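Local coordinates for probable chitinase A (Chromobacterium violaceum, PDB 4TX8), which probably hydrolyses chitin as a family 18 endochitinase with a carbohydrate-binding module and a TIM-barrel catalytic domain, at residues I289-Y303 against E310-L323. Numbering follows the deposited sequence.
Sequences IHVQYYNNGGLYTPY and EGSADMLVGGSKML
With CG placed beside its own backbone N (chi1 -62°), Tyr293 is turned toward helix 313-325, while Met315, extended through all three torsions, stretches its CE to the edge of that ring. The arrangement illustrates how the beta-alpha unit of a TIM barrel is assembled: strand 288-292 runs into a long loop, which is draped over the following helix and packs against it before the chain turns back.

Two glycines allow the close approach. The phenol of Tyr293 lies against Gly319, its OH 3.3 Å from Gly319 CA, and Leu299 CD2 meets the same CA at 3.7 Å; the edge of the Tyr303 ring meets Gly318 O, with CE2 at 3.6 Å from that oxygen. Leu316 CD2 touches Tyr293 CB obliquely, and between strand and helix Leu323 CD1 reaches Val291 CG2.

Farther along the loop, Lys321 bends at chi3 (62°) and lays its tip across the ring of Tyr303. CE stands almost over the ring centre and NZ is 3.6 Å from the centroid, a cation-pi contact, with Pro302 CG on the opposite face; NZ also donates to the carbonyl O of Lys383. Met322 packs its sulfur against Thr301 CG2 at 3.7 Å.

Two waters mediate polar contacts here. Glu310, its chain extended, brings OE2 among the backbone nitrogens of Asn295, Asn296 and Gly297, where one water joins it to Asn296 N and Gly297 O; Ser358 OG is a further partner of the carboxylate. A second water lies in the plane of the Tyr293 ring, 2.6 Å from its OH, and donates to Ser320 OG, which in turn donates a hydrogen bond to Leu316 O at 2.8 Å, on the face of that carbonyl opposite Ser320 N.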
# COMPACT_ATOMS: atom_id res chain seq x y z
N ILE A 289 -8.82 0.34 4.83
CA ILE A 289 -7.75 -0.46 5.39
C ILE A 289 -7.37 -1.54 4.40
O ILE A 289 -8.23 -2.29 3.92
CB ILE A 289 -8.12 -1.09 6.76
CG1 ILE A 289 -7.00 -2.02 7.23
CG2 ILE A 289 -9.45 -1.83 6.68
CD1 ILE A 289 -7.19 -2.56 8.62
N HIS A 290 -6.09 -1.60 4.06
CA HIS A 290 -5.59 -2.66 3.19
C HIS A 290 -4.50 -3.43 3.91
O HIS A 290 -3.33 -3.05 3.90
CB HIS A 290 -5.09 -2.09 1.86
CG HIS A 290 -4.50 -0.72 1.97
ND1 HIS A 290 -3.43 -0.42 2.79
CD2 HIS A 290 -4.83 0.44 1.34
CE1 HIS A 290 -3.13 0.86 2.67
NE2 HIS A 290 -3.96 1.40 1.80
N VAL A 291 -4.91 -4.51 4.56
CA VAL A 291 -4.01 -5.36 5.31
C VAL A 291 -2.95 -5.95 4.38
O VAL A 291 -3.23 -6.28 3.23
CB VAL A 291 -4.79 -6.48 6.04
CG1 VAL A 291 -3.89 -7.64 6.42
CG2 VAL A 291 -5.48 -5.91 7.27
N GLN A 292 -1.72 -6.04 4.88
CA GLN A 292 -0.64 -6.64 4.12
C GLN A 292 -0.70 -8.16 4.25
O GLN A 292 -0.42 -8.71 5.31
CB GLN A 292 0.71 -6.09 4.60
CG GLN A 292 0.86 -4.58 4.36
CD GLN A 292 2.03 -3.96 5.11
OE1 GLN A 292 2.72 -4.62 5.87
NE2 GLN A 292 2.26 -2.67 4.88
N TYR A 293 -1.10 -8.82 3.18
CA TYR A 293 -1.16 -10.27 3.18
C TYR A 293 0.13 -10.86 2.62
O TYR A 293 0.10 -11.71 1.73
CB TYR A 293 -2.38 -10.76 2.39
CG TYR A 293 -3.68 -10.28 2.98
CD1 TYR A 293 -4.25 -10.94 4.06
CD2 TYR A 293 -4.34 -9.17 2.48
CE1 TYR A 293 -5.44 -10.50 4.63
CE2 TYR A 293 -5.52 -8.73 3.03
CZ TYR A 293 -6.07 -9.40 4.10
OH TYR A 293 -7.25 -8.96 4.65
N TYR A 294 1.25 -10.39 3.14
CA TYR A 294 2.55 -10.95 2.76
C TYR A 294 3.54 -10.90 3.90
O TYR A 294 3.34 -10.19 4.89
CB TYR A 294 3.12 -10.22 1.53
CG TYR A 294 3.01 -8.70 1.53
CD1 TYR A 294 1.83 -8.07 1.12
CD2 TYR A 294 4.08 -7.90 1.91
CE1 TYR A 294 1.72 -6.70 1.10
CE2 TYR A 294 3.98 -6.51 1.90
CZ TYR A 294 2.79 -5.92 1.49
OH TYR A 294 2.67 -4.55 1.47
N ASN A 295 4.61 -11.69 3.76
CA ASN A 295 5.69 -11.77 4.74
C ASN A 295 5.29 -12.36 6.09
O ASN A 295 6.07 -12.32 7.03
CB ASN A 295 6.32 -10.39 4.97
CG ASN A 295 7.14 -9.91 3.80
OD1 ASN A 295 7.50 -10.68 2.91
ND2 ASN A 295 7.47 -8.62 3.81
N ASN A 296 4.07 -12.89 6.21
CA ASN A 296 3.65 -13.41 7.51
C ASN A 296 2.96 -14.77 7.45
O ASN A 296 2.21 -15.13 8.36
CB ASN A 296 2.74 -12.39 8.20
CG ASN A 296 3.50 -11.18 8.71
OD1 ASN A 296 4.09 -11.21 9.79
ND2 ASN A 296 3.51 -10.11 7.92
N GLY A 297 3.24 -15.53 6.40
CA GLY A 297 2.69 -16.87 6.27
C GLY A 297 1.19 -16.86 6.07
O GLY A 297 0.60 -15.83 5.73
N GLY A 298 0.57 -18.02 6.31
CA GLY A 298 -0.85 -18.20 6.06
C GLY A 298 -1.75 -17.51 7.07
O GLY A 298 -1.27 -16.88 8.01
N LEU A 299 -3.05 -17.66 6.88
CA LEU A 299 -4.03 -16.94 7.68
C LEU A 299 -5.14 -17.86 8.17
O LEU A 299 -5.78 -18.56 7.38
CB LEU A 299 -4.63 -15.80 6.86
CG LEU A 299 -5.72 -14.96 7.54
CD1 LEU A 299 -5.13 -14.19 8.72
CD2 LEU A 299 -6.35 -14.01 6.54
N TYR A 300 -5.38 -17.86 9.48
CA TYR A 300 -6.45 -18.67 10.05
C TYR A 300 -7.75 -17.87 10.10
O TYR A 300 -7.84 -16.86 10.80
CB TYR A 300 -6.07 -19.18 11.44
CG TYR A 300 -7.02 -20.23 12.01
CD1 TYR A 300 -8.25 -19.87 12.55
CD2 TYR A 300 -6.67 -21.57 12.01
CE1 TYR A 300 -9.11 -20.82 13.07
CE2 TYR A 300 -7.53 -22.53 12.52
CZ TYR A 300 -8.75 -22.15 13.05
OH TYR A 300 -9.61 -23.10 13.57
N THR A 301 -8.75 -18.33 9.35
CA THR A 301 -10.04 -17.66 9.28
C THR A 301 -11.15 -18.60 9.73
O THR A 301 -10.94 -19.81 9.82
CB THR A 301 -10.34 -17.16 7.85
OG1 THR A 301 -10.79 -18.26 7.05
CG2 THR A 301 -9.11 -16.52 7.23
N PRO A 302 -12.34 -18.06 10.03
CA PRO A 302 -13.45 -18.96 10.37
C PRO A 302 -14.11 -19.61 9.15
O PRO A 302 -15.14 -20.26 9.31
CB PRO A 302 -14.44 -18.03 11.08
CG PRO A 302 -14.15 -16.68 10.56
CD PRO A 302 -12.67 -16.65 10.31
N TYR A 303 -13.53 -19.46 7.97
CA TYR A 303 -14.21 -19.91 6.75
C TYR A 303 -13.63 -21.20 6.18
O TYR A 303 -14.05 -21.67 5.13
CB TYR A 303 -14.18 -18.80 5.71
CG TYR A 303 -14.51 -17.45 6.30
CD1 TYR A 303 -15.75 -17.22 6.89
CD2 TYR A 303 -13.58 -16.42 6.29
CE1 TYR A 303 -16.05 -15.99 7.44
CE2 TYR A 303 -13.87 -15.19 6.85
CZ TYR A 303 -15.11 -14.98 7.42
OH TYR A 303 -15.40 -13.75 7.97
N GLU A 310 -0.84 -18.79 1.99
CA GLU A 310 -0.24 -17.54 1.56
C GLU A 310 -0.11 -17.53 0.04
O GLU A 310 0.36 -18.49 -0.56
CB GLU A 310 1.12 -17.36 2.22
CG GLU A 310 1.59 -15.92 2.29
CD GLU A 310 2.95 -15.78 2.94
OE1 GLU A 310 3.64 -16.80 3.12
OE2 GLU A 310 3.33 -14.63 3.27
N GLY A 311 -0.54 -16.43 -0.58
CA GLY A 311 -0.48 -16.31 -2.02
C GLY A 311 -1.72 -16.81 -2.72
O GLY A 311 -1.80 -16.80 -3.95
N SER A 312 -2.71 -17.25 -1.95
CA SER A 312 -3.96 -17.72 -2.53
C SER A 312 -5.02 -16.61 -2.55
O SER A 312 -4.99 -15.70 -1.72
CB SER A 312 -4.50 -18.93 -1.78
OG SER A 312 -5.11 -18.55 -0.55
N ALA A 313 -5.92 -16.71 -3.51
CA ALA A 313 -7.09 -15.85 -3.60
C ALA A 313 -7.98 -16.03 -2.38
O ALA A 313 -8.54 -15.07 -1.86
CB ALA A 313 -7.87 -16.15 -4.86
N ASP A 314 -8.11 -17.28 -1.92
CA ASP A 314 -8.89 -17.58 -0.73
C ASP A 314 -8.45 -16.75 0.47
O ASP A 314 -9.29 -16.22 1.21
CB ASP A 314 -8.79 -19.07 -0.39
CG ASP A 314 -9.80 -19.93 -1.15
OD1 ASP A 314 -10.79 -19.39 -1.69
OD2 ASP A 314 -9.59 -21.16 -1.18
N MET A 315 -7.13 -16.63 0.67
CA MET A 315 -6.61 -15.85 1.79
C MET A 315 -6.99 -14.38 1.64
O MET A 315 -7.35 -13.72 2.61
CB MET A 315 -5.09 -16.00 1.89
CG MET A 315 -4.43 -15.16 2.99
SD MET A 315 -2.72 -15.56 3.32
CE MET A 315 -2.28 -14.30 4.49
N LEU A 316 -6.91 -13.88 0.42
CA LEU A 316 -7.29 -12.50 0.16
C LEU A 316 -8.79 -12.30 0.41
O LEU A 316 -9.20 -11.33 1.03
CB LEU A 316 -6.94 -12.10 -1.28
CG LEU A 316 -5.47 -12.24 -1.67
CD1 LEU A 316 -5.28 -11.78 -3.11
CD2 LEU A 316 -4.58 -11.46 -0.72
N VAL A 317 -9.59 -13.24 -0.07
CA VAL A 317 -11.03 -13.18 0.12
C VAL A 317 -11.37 -13.35 1.60
O VAL A 317 -12.18 -12.61 2.15
CB VAL A 317 -11.77 -14.25 -0.71
CG1 VAL A 317 -13.26 -14.24 -0.41
CG2 VAL A 317 -11.53 -14.02 -2.20
N GLY A 318 -10.72 -14.32 2.24
CA GLY A 318 -10.95 -14.62 3.64
C GLY A 318 -10.57 -13.48 4.57
O GLY A 318 -11.34 -13.12 5.46
N GLY A 319 -9.39 -12.90 4.35
CA GLY A 319 -8.94 -11.77 5.14
C GLY A 319 -9.91 -10.60 5.01
O GLY A 319 -10.23 -9.93 5.99
N SER A 320 -10.39 -10.38 3.79
CA SER A 320 -11.33 -9.29 3.54
C SER A 320 -12.69 -9.56 4.16
O SER A 320 -13.33 -8.65 4.69
CB SER A 320 -11.46 -9.06 2.03
OG SER A 320 -10.19 -8.76 1.46
N LYS A 321 -13.14 -10.82 4.12
CA LYS A 321 -14.40 -11.19 4.76
C LYS A 321 -14.38 -10.91 6.25
O LYS A 321 -15.33 -10.37 6.80
CB LYS A 321 -14.73 -12.67 4.52
CG LYS A 321 -15.38 -12.95 3.18
CD LYS A 321 -15.68 -14.43 3.03
CE LYS A 321 -16.65 -14.91 4.09
NZ LYS A 321 -16.97 -16.35 3.93
N MET A 322 -13.28 -11.28 6.91
CA MET A 322 -13.16 -11.07 8.35
C MET A 322 -13.32 -9.60 8.72
O MET A 322 -13.97 -9.27 9.72
CB MET A 322 -11.82 -11.60 8.86
CG MET A 322 -11.71 -13.12 8.80
SD MET A 322 -10.16 -13.74 9.46
CE MET A 322 -10.29 -13.23 11.18
N LEU A 323 -12.76 -8.72 7.90
CA LEU A 323 -12.84 -7.28 8.17
C LEU A 323 -14.24 -6.73 7.91
O LEU A 323 -14.66 -5.76 8.54
CB LEU A 323 -11.81 -6.53 7.33
CG LEU A 323 -10.38 -6.61 7.84
CD1 LEU A 323 -9.40 -6.08 6.82
CD2 LEU A 323 -10.25 -5.85 9.15
O HOH W 1 -8.51 -7.32 3.11
O HOH W 2 1.59 -13.23 4.83